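Local coordinates for protein diaminopropionate ammonia-lyase (Escherichia coli, PDB 4D9M) that catalyses the pyridoxal 5'-phosphate-dependent alpha,beta-elimination of both L- and D-2,3-diaminopropionate, yielding pyruvate and ammonia, at residues Thr225-Gln230 with Val370-Ser375; Leu229-Gly234 with Ser255-Pro260; Glu259-Asp264 with Phe309-Asp314; Gly337-Val342 with Ser375-Thr380. One frame throughout, in Å; residues are numbered along the deposited sequence.

Contact 1. Residues Thr225-Gln230 with Val370-Ser375; sequences THVLLQ and VVLVIS
T225 grips V370 twice over: its hydroxyl OG1 accepts a hydrogen bond from V370 N at 2.8 Å, while its own N donates in the carbonyl plane, on a lone pair, to V370 O. That oxygen takes a second hydrogen from H226 N, tilted out of the plane. T225 OG1, held between backbone N and carbonyl carbon (chi1 56°), also shares a 2.8 Å hydrogen bond with H226 ND1 at the edge of the imidazole. Onward, H226 O receives L372 N at 3.0 Å, and L372 O receives L228 N at 3.1 Å. These are neighbouring inner strands, running parallel, in the mixed sheet of an alpha/beta fold. On one face L228 CD1 wedges 3.9 Å from both V371 CG1 and V373 CG2; on the other, L229 CD2 runs alongside I374 CG1. Toward their carboxyl ends the strands part, and a water accepting a hydrogen bond from I374 N bridges to L228 O and Q230 OE1. The Q230 chain, bent at chi2 (-86°), brings NE2 2.8 Å from I374 O, nearly in line with the carbonyl. NE2 also bonds S339 O, H226 stacks on H254, and M236 of helix 235-248 covers L229 and I374.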
loop_
_atom_site.group_PDB
_atom_site.type_symbol
_atom_site.label_atom_id
_atom_site.label_comp_id
_atom_site.label_asym_id
_atom_site.label_seq_id
_atom_site.Cartn_x
_atom_site.Cartn_y
_atom_site.Cartn_z
ATOM N N THR B 225 5.995 -23.928 11.473
ATOM C CA THR B 225 5.878 -24.140 12.912
ATOM C C THR B 225 4.551 -23.571 13.409
ATOM O O THR B 225 4.022 -24.007 14.436
ATOM C CB THR B 225 7.037 -23.480 13.686
ATOM O OG1 THR B 225 7.094 -22.088 13.364
ATOM C CG2 THR B 225 8.368 -24.135 13.329
ATOM N N HIS B 226 4.026 -22.597 12.663
ATOM C CA HIS B 226 2.804 -21.891 13.024
ATOM C C HIS B 226 1.837 -21.790 11.875
ATOM O O HIS B 226 2.234 -21.731 10.709
ATOM C CB HIS B 226 3.132 -20.480 13.512
ATOM C CG HIS B 226 3.887 -20.436 14.814
ATOM N ND1 HIS B 226 5.173 -20.821 14.921
ATOM C CD2 HIS B 226 3.499 -20.014 16.083
ATOM C CE1 HIS B 226 5.585 -20.668 16.192
ATOM N NE2 HIS B 226 4.559 -20.178 16.906
ATOM N N VAL B 227 0.551 -21.771 12.207
ATOM C CA VAL B 227 -0.476 -21.339 11.275
ATOM C C VAL B 227 -1.477 -20.420 11.969
ATOM O O VAL B 227 -1.923 -20.695 13.086
ATOM C CB VAL B 227 -1.163 -22.514 10.529
ATOM C CG1 VAL B 227 -1.983 -23.393 11.469
ATOM C CG2 VAL B 227 -2.015 -21.990 9.377
ATOM N N LEU B 228 -1.779 -19.303 11.317
ATOM C CA LEU B 228 -2.811 -18.386 11.774
ATOM C C LEU B 228 -4.043 -18.594 10.896
ATOM O O LEU B 228 -3.963 -18.492 9.666
ATOM C CB LEU B 228 -2.322 -16.945 11.665
ATOM C CG LEU B 228 -1.169 -16.504 12.568
ATOM C CD1 LEU B 228 -0.318 -15.475 11.843
ATOM C CD2 LEU B 228 -1.706 -15.917 13.864
ATOM N N LEU B 229 -5.168 -18.920 11.527
ATOM C CA LEU B 229 -6.416 -19.159 10.805
ATOM C C LEU B 229 -7.505 -18.234 11.298
ATOM O O LEU B 229 -7.905 -18.296 12.466
ATOM C CB LEU B 229 -6.860 -20.619 10.936
ATOM C CG LEU B 229 -5.873 -21.657 10.383
ATOM C CD1 LEU B 229 -6.302 -23.070 10.745
ATOM C CD2 LEU B 229 -5.706 -21.494 8.879
ATOM N N GLN B 230 -7.955 -17.347 10.414
ATOM C CA GLN B 230 -9.083 -16.482 10.719
ATOM C C GLN B 230 -10.351 -17.329 10.781
ATOM O O GLN B 230 -10.440 -18.380 10.140
ATOM C CB GLN B 230 -9.226 -15.324 9.712
ATOM C CG GLN B 230 -9.239 -15.712 8.240
ATOM C CD GLN B 230 -7.844 -15.821 7.652
ATOM O OE1 GLN B 230 -7.156 -16.831 7.827
ATOM N NE2 GLN B 230 -7.420 -14.782 6.949
ATOM N N VAL B 370 8.343 -20.559 11.346
ATOM C CA VAL B 370 7.924 -20.512 9.958
ATOM C C VAL B 370 6.405 -20.380 10.003
ATOM O O VAL B 370 5.691 -21.327 10.361
ATOM C CB VAL B 370 8.389 -21.751 9.171
ATOM C CG1 VAL B 370 7.870 -21.705 7.740
ATOM C CG2 VAL B 370 9.912 -21.839 9.180
ATOM N N VAL B 371 5.933 -19.177 9.695
ATOM C CA VAL B 371 4.538 -18.824 9.924
ATOM C C VAL B 371 3.755 -18.843 8.621
ATOM O O VAL B 371 4.036 -18.064 7.700
ATOM C CB VAL B 371 4.396 -17.450 10.620
ATOM C CG1 VAL B 371 3.044 -17.340 11.306
ATOM C CG2 VAL B 371 5.504 -17.246 11.645
ATOM N N LEU B 372 2.802 -19.769 8.543
ATOM C CA LEU B 372 1.854 -19.814 7.437
ATOM C C LEU B 372 0.641 -18.964 7.775
ATOM O O LEU B 372 0.035 -19.123 8.841
ATOM C CB LEU B 372 1.416 -21.250 7.129
ATOM C CG LEU B 372 0.379 -21.491 6.018
ATOM C CD1 LEU B 372 0.775 -20.859 4.685
ATOM C CD2 LEU B 372 0.118 -22.980 5.848
ATOM N N VAL B 373 0.309 -18.073 6.844
ATOM C CA VAL B 373 -0.831 -17.170 6.928
ATOM C C VAL B 373 -1.711 -17.397 5.693
ATOM O O VAL B 373 -1.200 -17.578 4.579
ATOM C CB VAL B 373 -0.364 -15.694 6.932
ATOM C CG1 VAL B 373 -1.549 -14.744 7.044
ATOM C CG2 VAL B 373 0.639 -15.433 8.052
ATOM N N ILE B 374 -3.029 -17.380 5.892
ATOM C CA ILE B 374 -3.974 -17.533 4.784
ATOM C C ILE B 374 -4.642 -16.202 4.465
ATOM O O ILE B 374 -5.441 -15.690 5.262
ATOM C CB ILE B 374 -5.064 -18.603 5.079
ATOM C CG1 ILE B 374 -4.459 -19.864 5.720
ATOM C CG2 ILE B 374 -5.863 -18.929 3.816
ATOM C CD1 ILE B 374 -3.434 -20.581 4.866
ATOM N N SER B 375 -4.294 -15.632 3.314
ATOM C CA SER B 375 -5.013 -14.464 2.803
ATOM C C SER B 375 -6.249 -14.968 2.075
ATOM O O SER B 375 -6.189 -15.344 0.899
ATOM C CB SER B 375 -4.146 -13.626 1.872
ATOM O OG SER B 375 -4.712 -12.341 1.701
HETATM O O HOH W 1 -4.442 -16.188 8.253
#

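Contact 2. Residues Leu229-Gly234 with Ser255-Pro260; sequences LQAGVG and SIIVEP. With 0JO (2-{[(E)-{3-hydroxy-2-methyl-5-[(phosphonooxy)methyl]pyridin-4-yl}methylidene]amino}prop-2-enoic acid), chain D.
I257 reaches the strand beside it with both branches: CG1 lies anti to its carbonyl carbon (chi1 -53°), and a second bend turns CD1 to 4.0 Å from L229 CB, while CG2, anti to the backbone N, rests 3.8 Å from A231 CB. E259 likewise has CG turned beside its backbone N, which sets that methylene 3.5 Å from A231 O and sends the extended chain past A231. Its carboxylate does its bonding elsewhere, OE1 to Y267 N and OE2 to I266 N in the first turn of helix 265-272. Three backbone bonds hold the strands in parallel register. L229 N donates to I256 O, V258 N to L229 O and A231 N to V258 O, the last noticeably bent at 135° as the segment leaves the sheet. The pair is the two-strand frame of a beta-alpha-beta unit, strand 226-230, helix 235-248 and strand 254-260, and what follows the first strand is a glycine-rich turn that cradles the cofactor phosphate. G232 N donates to phosphate oxygen OP3 at 2.8 Å, and G234 N, at the N-cap position of helix 235-248, donates to the same oxygen at 2.7 Å. The helix start would probably favour the phosphate's negative charge, and M236 N, in the first turn, also bonds the ligand, an aminoacrylate adduct of the cofactor. V233 contributes CG2, 3.5 Å from OP2. H123 N, N122 ND2 and T119 OG1 are further partners of the ligand.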
loop_
_atom_site.group_PDB
_atom_site.type_symbol
_atom_site.label_atom_id
_atom_site.label_comp_id
_atom_site.label_asym_id
_atom_site.label_seq_id
_atom_site.Cartn_x
_atom_site.Cartn_y
_atom_site.Cartn_z
ATOM N N LEU B 229 -5.168 -18.920 11.527
ATOM C CA LEU B 229 -6.416 -19.159 10.805
ATOM C C LEU B 229 -7.505 -18.234 11.298
ATOM O O LEU B 229 -7.905 -18.296 12.466
ATOM C CB LEU B 229 -6.860 -20.619 10.936
ATOM C CG LEU B 229 -5.873 -21.657 10.383
ATOM C CD1 LEU B 229 -6.302 -23.070 10.745
ATOM C CD2 LEU B 229 -5.706 -21.494 8.879
ATOM N N GLN B 230 -7.955 -17.347 10.414
ATOM C CA GLN B 230 -9.083 -16.482 10.719
ATOM C C GLN B 230 -10.351 -17.329 10.781
ATOM O O GLN B 230 -10.440 -18.380 10.140
ATOM C CB GLN B 230 -9.226 -15.324 9.712
ATOM C CG GLN B 230 -9.239 -15.712 8.240
ATOM C CD GLN B 230 -7.844 -15.821 7.652
ATOM O OE1 GLN B 230 -7.156 -16.831 7.827
ATOM N NE2 GLN B 230 -7.420 -14.782 6.949
ATOM N N ALA B 231 -11.319 -16.875 11.567
ATOM C CA ALA B 231 -12.542 -17.637 11.754
ATOM C C ALA B 231 -13.784 -16.765 11.757
ATOM O O ALA B 231 -13.796 -15.676 12.339
ATOM C CB ALA B 231 -12.466 -18.453 13.037
ATOM N N GLY B 232 -14.810 -17.259 11.072
ATOM C CA GLY B 232 -16.169 -16.753 11.189
ATOM C C GLY B 232 -16.911 -17.776 12.020
ATOM O O GLY B 232 -16.959 -17.667 13.244
ATOM N N VAL B 233 -17.466 -18.786 11.355
ATOM C CA VAL B 233 -18.056 -19.934 12.058
ATOM C C VAL B 233 -17.064 -21.095 12.240
ATOM O O VAL B 233 -17.338 -22.046 12.977
ATOM C CB VAL B 233 -19.360 -20.439 11.389
ATOM C CG1 VAL B 233 -20.459 -19.392 11.507
ATOM C CG2 VAL B 233 -19.124 -20.829 9.936
ATOM N N GLY B 234 -15.924 -21.014 11.559
ATOM C CA GLY B 234 -14.847 -21.993 11.722
ATOM C C GLY B 234 -14.881 -23.198 10.802
ATOM O O GLY B 234 -14.304 -24.231 11.120
ATOM N N SER B 255 -0.971 -23.678 16.082
ATOM C CA SER B 255 -2.069 -23.117 15.319
ATOM C C SER B 255 -2.866 -22.097 16.125
ATOM O O SER B 255 -3.339 -22.390 17.229
ATOM C CB SER B 255 -2.982 -24.226 14.805
ATOM O OG SER B 255 -3.583 -24.932 15.873
ATOM N N ILE B 256 -3.011 -20.905 15.551
ATOM C CA ILE B 256 -3.674 -19.793 16.213
ATOM C C ILE B 256 -4.949 -19.376 15.466
ATOM O O ILE B 256 -4.922 -19.031 14.287
ATOM C CB ILE B 256 -2.723 -18.587 16.358
ATOM C CG1 ILE B 256 -1.486 -18.973 17.172
ATOM C CG2 ILE B 256 -3.441 -17.406 17.001
ATOM C CD1 ILE B 256 -0.281 -18.093 16.922
ATOM N N ILE B 257 -6.065 -19.407 16.180
ATOM C CA ILE B 257 -7.348 -19.023 15.610
ATOM C C ILE B 257 -7.584 -17.541 15.866
ATOM O O ILE B 257 -7.497 -17.072 17.009
ATOM C CB ILE B 257 -8.499 -19.894 16.166
ATOM C CG1 ILE B 257 -8.185 -21.387 15.992
ATOM C CG2 ILE B 257 -9.828 -19.532 15.519
ATOM C CD1 ILE B 257 -7.700 -21.797 14.612
ATOM N N VAL B 258 -7.866 -16.809 14.791
ATOM C CA VAL B 258 -8.025 -15.358 14.866
ATOM C C VAL B 258 -9.476 -14.946 14.607
ATOM O O VAL B 258 -10.069 -15.333 13.605
ATOM C CB VAL B 258 -7.085 -14.634 13.874
ATOM C CG1 VAL B 258 -7.155 -13.130 14.070
ATOM C CG2 VAL B 258 -5.648 -15.118 14.031
ATOM N N GLU B 259 -10.031 -14.154 15.521
ATOM C CA GLU B 259 -11.392 -13.634 15.393
ATOM C C GLU B 259 -11.500 -12.147 15.710
ATOM O O GLU B 259 -10.732 -11.630 16.523
ATOM C CB GLU B 259 -12.340 -14.397 16.316
ATOM C CG GLU B 259 -12.878 -15.687 15.735
ATOM C CD GLU B 259 -13.717 -16.442 16.736
ATOM O OE1 GLU B 259 -13.247 -16.633 17.884
ATOM O OE2 GLU B 259 -14.848 -16.836 16.379
ATOM N N PRO B 260 -12.478 -11.463 15.078
ATOM C CA PRO B 260 -12.808 -10.075 15.408
ATOM C C PRO B 260 -13.439 -9.937 16.787
ATOM O O PRO B 260 -14.116 -10.850 17.265
ATOM C CB PRO B 260 -13.821 -9.683 14.327
ATOM C CG PRO B 260 -14.396 -10.972 13.856
ATOM C CD PRO B 260 -13.270 -11.954 13.937
HETATM O O 0JO D . -18.605 -16.222 2.497
HETATM C C 0JO D . -19.320 -16.116 3.520
HETATM O OXT 0JO D . -20.576 -16.033 3.451
HETATM C CA 0JO D . -18.652 -16.086 4.825
HETATM C CB 0JO D . -19.309 -16.244 5.971
HETATM N N 0JO D . -17.327 -15.868 4.808
HETATM C C4A 0JO D . -16.476 -16.408 5.581
HETATM C C4 0JO D . -15.034 -16.072 5.432
HETATM C C3 0JO D . -14.598 -15.325 4.342
HETATM O O3 0JO D . -15.477 -14.880 3.398
HETATM C C2 0JO D . -13.246 -15.026 4.220
HETATM C C2A 0JO D . -12.759 -14.221 3.057
HETATM N N1 0JO D . -12.345 -15.449 5.134
HETATM C C6 0JO D . -12.738 -16.176 6.186
HETATM C C5 0JO D . -14.082 -16.499 6.360
HETATM C C5A 0JO D . -14.453 -17.313 7.573
HETATM O OP4 0JO D . -14.637 -18.665 7.185
HETATM P P 0JO D . -15.622 -19.595 8.040
HETATM O OP3 0JO D . -15.097 -19.498 9.447
HETATM O OP1 0JO D . -15.454 -20.937 7.375
HETATM O OP2 0JO D . -16.987 -18.960 7.883
#

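Contact 3. Residues Glu259-Asp264 with Phe309-Asp314; sequences EPDKAD and FISCQD
D264 leans over S311, and its side chain can be followed outward atom by atom. CB lies 3.8 Å from S311 OG and CG comes somewhat nearer. Of the two oxygens, OD2 reaches S311 OG at 3.0 Å, accepting a weak hydrogen bond, while OD1 forms a salt bridge with R268 NE. The carboxylate thus lies between the strand serine, which it meets only weakly, and R268 of helix 265-272. S311 meets it because a chi1 of 177° swings OG away from its own N, to the side where the chain after P260 folds back over the strand. Beneath this, two backbone bonds fix the strands: E259 N to I310 O at 2.9 Å and C312 N to E259 O at 3.0 Å. Past them D261 packs its CB 3.3 Å from C312 O. At the far end a water accepts a hydrogen bond from K262 N and gives one to D314 OD1, 2.6 Å away, bridging the two. D314 also bonds T284 OG1 through OD1 and I285 N through OD2, and P260 CB lies 3.9 Å from D314 OD1. The whole is a parallel strand pair at its carboxyl ends, where strand 254-260 gives way to helix 265-272, with D264 at the N-cap position though its side chain makes no capping bond, and strand 308-312 to helix 314-325, the alternation of an alpha/beta sheet.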
loop_
_atom_site.group_PDB
_atom_site.type_symbol
_atom_site.label_atom_id
_atom_site.label_comp_id
_atom_site.label_asym_id
_atom_site.label_seq_id
_atom_site.Cartn_x
_atom_site.Cartn_y
_atom_site.Cartn_z
ATOM N N GLU B 259 -10.031 -14.154 15.521
ATOM C CA GLU B 259 -11.392 -13.634 15.393
ATOM C C GLU B 259 -11.500 -12.147 15.710
ATOM O O GLU B 259 -10.732 -11.630 16.523
ATOM C CB GLU B 259 -12.340 -14.397 16.316
ATOM C CG GLU B 259 -12.878 -15.687 15.735
ATOM C CD GLU B 259 -13.717 -16.442 16.736
ATOM O OE1 GLU B 259 -13.247 -16.633 17.884
ATOM O OE2 GLU B 259 -14.848 -16.836 16.379
ATOM N N PRO B 260 -12.478 -11.463 15.078
ATOM C CA PRO B 260 -12.808 -10.075 15.408
ATOM C C PRO B 260 -13.439 -9.937 16.787
ATOM O O PRO B 260 -14.116 -10.850 17.265
ATOM C CB PRO B 260 -13.821 -9.683 14.327
ATOM C CG PRO B 260 -14.396 -10.972 13.856
ATOM C CD PRO B 260 -13.270 -11.954 13.937
ATOM N N ASP B 261 -13.207 -8.784 17.401
ATOM C CA ASP B 261 -13.674 -8.465 18.746
ATOM C C ASP B 261 -15.185 -8.644 18.921
ATOM O O ASP B 261 -15.643 -9.252 19.894
ATOM C CB ASP B 261 -13.292 -7.016 19.068
ATOM C CG ASP B 261 -12.934 -6.820 20.510
ATOM O OD1 ASP B 261 -12.578 -7.817 21.175
ATOM O OD2 ASP B 261 -12.995 -5.665 20.979
ATOM N N LYS B 262 -15.946 -8.113 17.966
ATOM C CA LYS B 262 -17.406 -8.044 18.076
ATOM C C LYS B 262 -18.115 -9.365 17.748
ATOM O O LYS B 262 -19.327 -9.486 17.945
ATOM C CB LYS B 262 -17.952 -6.899 17.211
ATOM C CG LYS B 262 -17.424 -5.518 17.585
ATOM N N ALA B 263 -17.362 -10.350 17.256
ATOM C CA ALA B 263 -17.933 -11.644 16.879
ATOM C C ALA B 263 -16.979 -12.819 17.127
ATOM O O ALA B 263 -16.788 -13.674 16.253
ATOM C CB ALA B 263 -18.390 -11.614 15.424
ATOM N N ASP B 264 -16.396 -12.868 18.325
ATOM C CA ASP B 264 -15.457 -13.935 18.681
ATOM C C ASP B 264 -16.160 -15.147 19.314
ATOM O O ASP B 264 -16.008 -15.422 20.507
ATOM C CB ASP B 264 -14.318 -13.396 19.569
ATOM C CG ASP B 264 -14.814 -12.792 20.884
ATOM O OD1 ASP B 264 -15.923 -12.210 20.912
ATOM O OD2 ASP B 264 -14.085 -12.894 21.894
ATOM N N PHE B 309 -6.433 -19.398 20.829
ATOM C CA PHE B 309 -7.463 -18.552 20.238
ATOM C C PHE B 309 -7.112 -17.096 20.506
ATOM O O PHE B 309 -6.636 -16.767 21.599
ATOM C CB PHE B 309 -8.835 -18.860 20.844
ATOM C CG PHE B 309 -9.195 -20.321 20.834
ATOM C CD1 PHE B 309 -9.124 -21.072 22.000
ATOM C CD2 PHE B 309 -9.607 -20.945 19.658
ATOM C CE1 PHE B 309 -9.457 -22.419 21.998
ATOM C CE2 PHE B 309 -9.938 -22.290 19.651
ATOM C CZ PHE B 309 -9.866 -23.030 20.823
ATOM N N ILE B 310 -7.342 -16.236 19.511
ATOM C CA ILE B 310 -7.113 -14.797 19.643
ATOM C C ILE B 310 -8.379 -13.984 19.354
ATOM O O ILE B 310 -8.973 -14.092 18.274
ATOM C CB ILE B 310 -5.952 -14.303 18.746
ATOM C CG1 ILE B 310 -4.611 -14.819 19.278
ATOM C CG2 ILE B 310 -5.933 -12.781 18.665
ATOM C CD1 ILE B 310 -3.389 -14.270 18.561
ATOM N N SER B 311 -8.790 -13.184 20.338
ATOM C CA SER B 311 -9.833 -12.187 20.136
ATOM C C SER B 311 -9.146 -10.839 19.942
ATOM O O SER B 311 -8.375 -10.406 20.804
ATOM C CB SER B 311 -10.795 -12.156 21.324
ATOM O OG SER B 311 -11.777 -11.143 21.167
ATOM N N CYS B 312 -9.409 -10.189 18.807
ATOM C CA CYS B 312 -8.720 -8.945 18.463
ATOM C C CYS B 312 -9.610 -7.812 17.929
ATOM O O CYS B 312 -10.696 -8.039 17.395
ATOM C CB CYS B 312 -7.577 -9.221 17.484
ATOM S SG CYS B 312 -8.099 -9.606 15.798
ATOM N N GLN B 313 -9.099 -6.595 18.087
ATOM C CA GLN B 313 -9.717 -5.357 17.623
ATOM C C GLN B 313 -9.860 -5.330 16.099
ATOM O O GLN B 313 -9.040 -5.901 15.380
ATOM C CB GLN B 313 -8.831 -4.191 18.065
ATOM C CG GLN B 313 -9.574 -2.944 18.499
ATOM C CD GLN B 313 -8.652 -1.873 19.065
ATOM O OE1 GLN B 313 -7.671 -2.168 19.759
ATOM N NE2 GLN B 313 -8.972 -0.621 18.780
ATOM N N ASP B 314 -10.899 -4.655 15.615
ATOM C CA ASP B 314 -11.129 -4.487 14.171
ATOM C C ASP B 314 -9.944 -3.875 13.421
ATOM O O ASP B 314 -9.591 -4.341 12.339
ATOM C CB ASP B 314 -12.396 -3.667 13.914
ATOM C CG ASP B 314 -13.635 -4.534 13.799
ATOM O OD1 ASP B 314 -13.501 -5.783 13.827
ATOM O OD2 ASP B 314 -14.746 -3.967 13.676
HETATM O O HOH W 2 -14.483 -6.601 16.111
#

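Contact 4. Residues Gly337-Val342 with Ser375-Thr380; sequences GESGAV and STEGDT. With 0JO (2-{[(E)-{3-hydroxy-2-methyl-5-[(phosphonooxy)methyl]pyridin-4-yl}methylidene]amino}prop-2-enoic acid), chain D.
G337 N donates to E377 O at 2.8 Å from above the carbonyl plane, and G340 O, three residues after G337, receives a CA-H contact from S375, so the first turn of helix 338-351 lies against the loop that follows strand 370-375. In the fold of the tryptophan synthase beta-like pyridoxal phosphate enzymes this helix start and loop border the pyridine ring of the cofactor. T376 supplies the polar contact: its side-chain rotation (chi1 50°) points OG1 at the ring nitrogen N1, to which it donates at 2.8 Å. A hydroxyl donor there is consistent with an unprotonated pyridine nitrogen. G340, with no CB to run into E377 O, brings its CA 3.2 Å from the same OG1, and the close approach of helix and loop rests on this glycine. E377 sends its chain past the ring's methyl group, CG lying 3.3 Å from C2A. Its carboxylate is then held from two quarters: T380 OG1 donates to OE1 at 2.6 Å from well above the carboxylate plane, and N122 ND2, itself a partner of the ligand, bonds the same oxygen. OE2 sits near the amides of E338 and S339 at the helix start, which probably favours a negative charge there. It also faces E338 OE2 at 4.1 Å, the two carboxylate planes almost perpendicular (89°), a pairing that the weak, long ion pair of E338 with R150 may ease. S339 turns its OG to A287 O, and S339 CB comes 4.0 Å from ring atom C2.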
loop_
_atom_site.group_PDB
_atom_site.type_symbol
_atom_site.label_atom_id
_atom_site.label_comp_id
_atom_site.label_asym_id
_atom_site.label_seq_id
_atom_site.Cartn_x
_atom_site.Cartn_y
_atom_site.Cartn_z
ATOM N N GLY B 337 -8.285 -8.485 1.642
ATOM C CA GLY B 337 -9.494 -7.857 2.197
ATOM C C GLY B 337 -9.555 -7.917 3.710
ATOM O O GLY B 337 -8.686 -8.523 4.353
ATOM N N GLU B 338 -10.586 -7.293 4.280
ATOM C CA GLU B 338 -10.732 -7.166 5.737
ATOM C C GLU B 338 -10.636 -8.513 6.468
ATOM O O GLU B 338 -9.837 -8.668 7.402
ATOM C CB GLU B 338 -12.039 -6.465 6.101
ATOM C CG GLU B 338 -12.271 -5.131 5.403
ATOM C CD GLU B 338 -12.857 -5.272 3.998
ATOM O OE1 GLU B 338 -12.436 -4.496 3.110
ATOM O OE2 GLU B 338 -13.731 -6.153 3.779
ATOM N N SER B 339 -11.439 -9.478 6.025
ATOM C CA SER B 339 -11.412 -10.828 6.580
ATOM C C SER B 339 -10.156 -11.588 6.163
ATOM O O SER B 339 -9.764 -12.561 6.813
ATOM C CB SER B 339 -12.653 -11.609 6.143
ATOM O OG SER B 339 -13.823 -11.033 6.683
ATOM N N GLY B 340 -9.530 -11.143 5.080
ATOM C CA GLY B 340 -8.385 -11.843 4.531
ATOM C C GLY B 340 -7.065 -11.562 5.221
ATOM O O GLY B 340 -6.144 -12.352 5.128
ATOM N N ALA B 341 -6.975 -10.441 5.922
ATOM C CA ALA B 341 -5.682 -9.905 6.332
ATOM C C ALA B 341 -5.405 -9.975 7.832
ATOM O O ALA B 341 -4.266 -9.774 8.261
ATOM C CB ALA B 341 -5.544 -8.475 5.840
ATOM N N VAL B 342 -6.438 -10.270 8.618
ATOM C CA VAL B 342 -6.354 -10.181 10.075
ATOM C C VAL B 342 -5.283 -11.088 10.713
ATOM O O VAL B 342 -4.773 -10.777 11.782
ATOM C CB VAL B 342 -7.728 -10.398 10.742
ATOM C CG1 VAL B 342 -8.151 -11.857 10.666
ATOM C CG2 VAL B 342 -7.702 -9.916 12.183
ATOM N N SER B 375 -4.294 -15.632 3.314
ATOM C CA SER B 375 -5.013 -14.464 2.803
ATOM C C SER B 375 -6.249 -14.968 2.075
ATOM O O SER B 375 -6.189 -15.344 0.899
ATOM C CB SER B 375 -4.146 -13.626 1.872
ATOM O OG SER B 375 -4.712 -12.341 1.701
ATOM N N THR B 376 -7.362 -14.979 2.798
ATOM C CA THR B 376 -8.563 -15.678 2.366
ATOM C C THR B 376 -9.325 -14.972 1.233
ATOM O O THR B 376 -10.066 -15.619 0.495
ATOM C CB THR B 376 -9.498 -15.975 3.561
ATOM O OG1 THR B 376 -9.710 -14.783 4.329
ATOM C CG2 THR B 376 -8.898 -17.039 4.467
ATOM N N GLU B 377 -9.136 -13.659 1.095
ATOM C CA GLU B 377 -9.759 -12.883 0.017
ATOM C C GLU B 377 -8.960 -11.626 -0.355
ATOM O O GLU B 377 -8.248 -11.062 0.471
ATOM C CB GLU B 377 -11.182 -12.471 0.402
ATOM C CG GLU B 377 -11.241 -11.634 1.671
ATOM C CD GLU B 377 -12.518 -10.838 1.825
ATOM O OE1 GLU B 377 -13.542 -11.162 1.168
ATOM O OE2 GLU B 377 -12.493 -9.880 2.624
ATOM N N GLY B 378 -9.108 -11.188 -1.602
ATOM C CA GLY B 378 -8.578 -9.905 -2.034
ATOM C C GLY B 378 -9.532 -8.760 -1.743
ATOM O O GLY B 378 -10.288 -8.802 -0.770
ATOM N N ASP B 379 -9.491 -7.734 -2.591
ATOM C CA ASP B 379 -10.311 -6.535 -2.397
ATOM C C ASP B 379 -11.759 -6.721 -2.844
ATOM O O ASP B 379 -12.221 -6.060 -3.776
ATOM C CB ASP B 379 -9.676 -5.306 -3.060
ATOM C CG ASP B 379 -9.396 -5.494 -4.541
ATOM O OD1 ASP B 379 -9.442 -6.633 -5.046
ATOM O OD2 ASP B 379 -9.119 -4.478 -5.209
ATOM N N THR B 380 -12.476 -7.607 -2.155
ATOM C CA THR B 380 -13.854 -7.949 -2.513
ATOM C C THR B 380 -14.818 -6.769 -2.350
ATOM O O THR B 380 -15.813 -6.677 -3.060
ATOM C CB THR B 380 -14.357 -9.191 -1.750
ATOM O OG1 THR B 380 -13.996 -9.082 -0.370
ATOM C CG2 THR B 380 -13.732 -10.447 -2.328
HETATM O O 0JO D . -18.605 -16.222 2.497
HETATM C C 0JO D . -19.320 -16.116 3.520
HETATM O OXT 0JO D . -20.576 -16.033 3.451
HETATM C CA 0JO D . -18.652 -16.086 4.825
HETATM C CB 0JO D . -19.309 -16.244 5.971
HETATM N N 0JO D . -17.327 -15.868 4.808
HETATM C C4A 0JO D . -16.476 -16.408 5.581
HETATM C C4 0JO D . -15.034 -16.072 5.432
HETATM C C3 0JO D . -14.598 -15.325 4.342
HETATM O O3 0JO D . -15.477 -14.880 3.398
HETATM C C2 0JO D . -13.246 -15.026 4.220
HETATM C C2A 0JO D . -12.759 -14.221 3.057
HETATM N N1 0JO D . -12.345 -15.449 5.134
HETATM C C6 0JO D . -12.738 -16.176 6.186
HETATM C C5 0JO D . -14.082 -16.499 6.360
HETATM C C5A 0JO D . -14.453 -17.313 7.573
HETATM O OP4 0JO D . -14.637 -18.665 7.185
HETATM P P 0JO D . -15.622 -19.595 8.040
HETATM O OP3 0JO D . -15.097 -19.498 9.447
HETATM O OP1 0JO D . -15.454 -20.937 7.375
HETATM O OP2 0JO D . -16.987 -18.960 7.883
#

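Contacts 1, 2 and 3 step across one mixed sheet, strand 370-375 beside 226-230, then 254-260, then 308-312. Contact 2 shares strand 226-230 with contact 1 and strand 254-260 with contact 3, with centres about 11 Å and 8 Å away respectively. Along the chain, contact 1 closes a long loop inside which contact 3 is nested, whereas contact 4 alternates with contact 1 and shares S375 with it. Contact 4, centred about 13 Å from contact 2, lies past the carboxyl end of strand 370-375. The two hold different parts of the cofactor, the phosphate and the pyridine nitrogen, and Q230 links them. The sheet thus carries the loops that seat the cofactor.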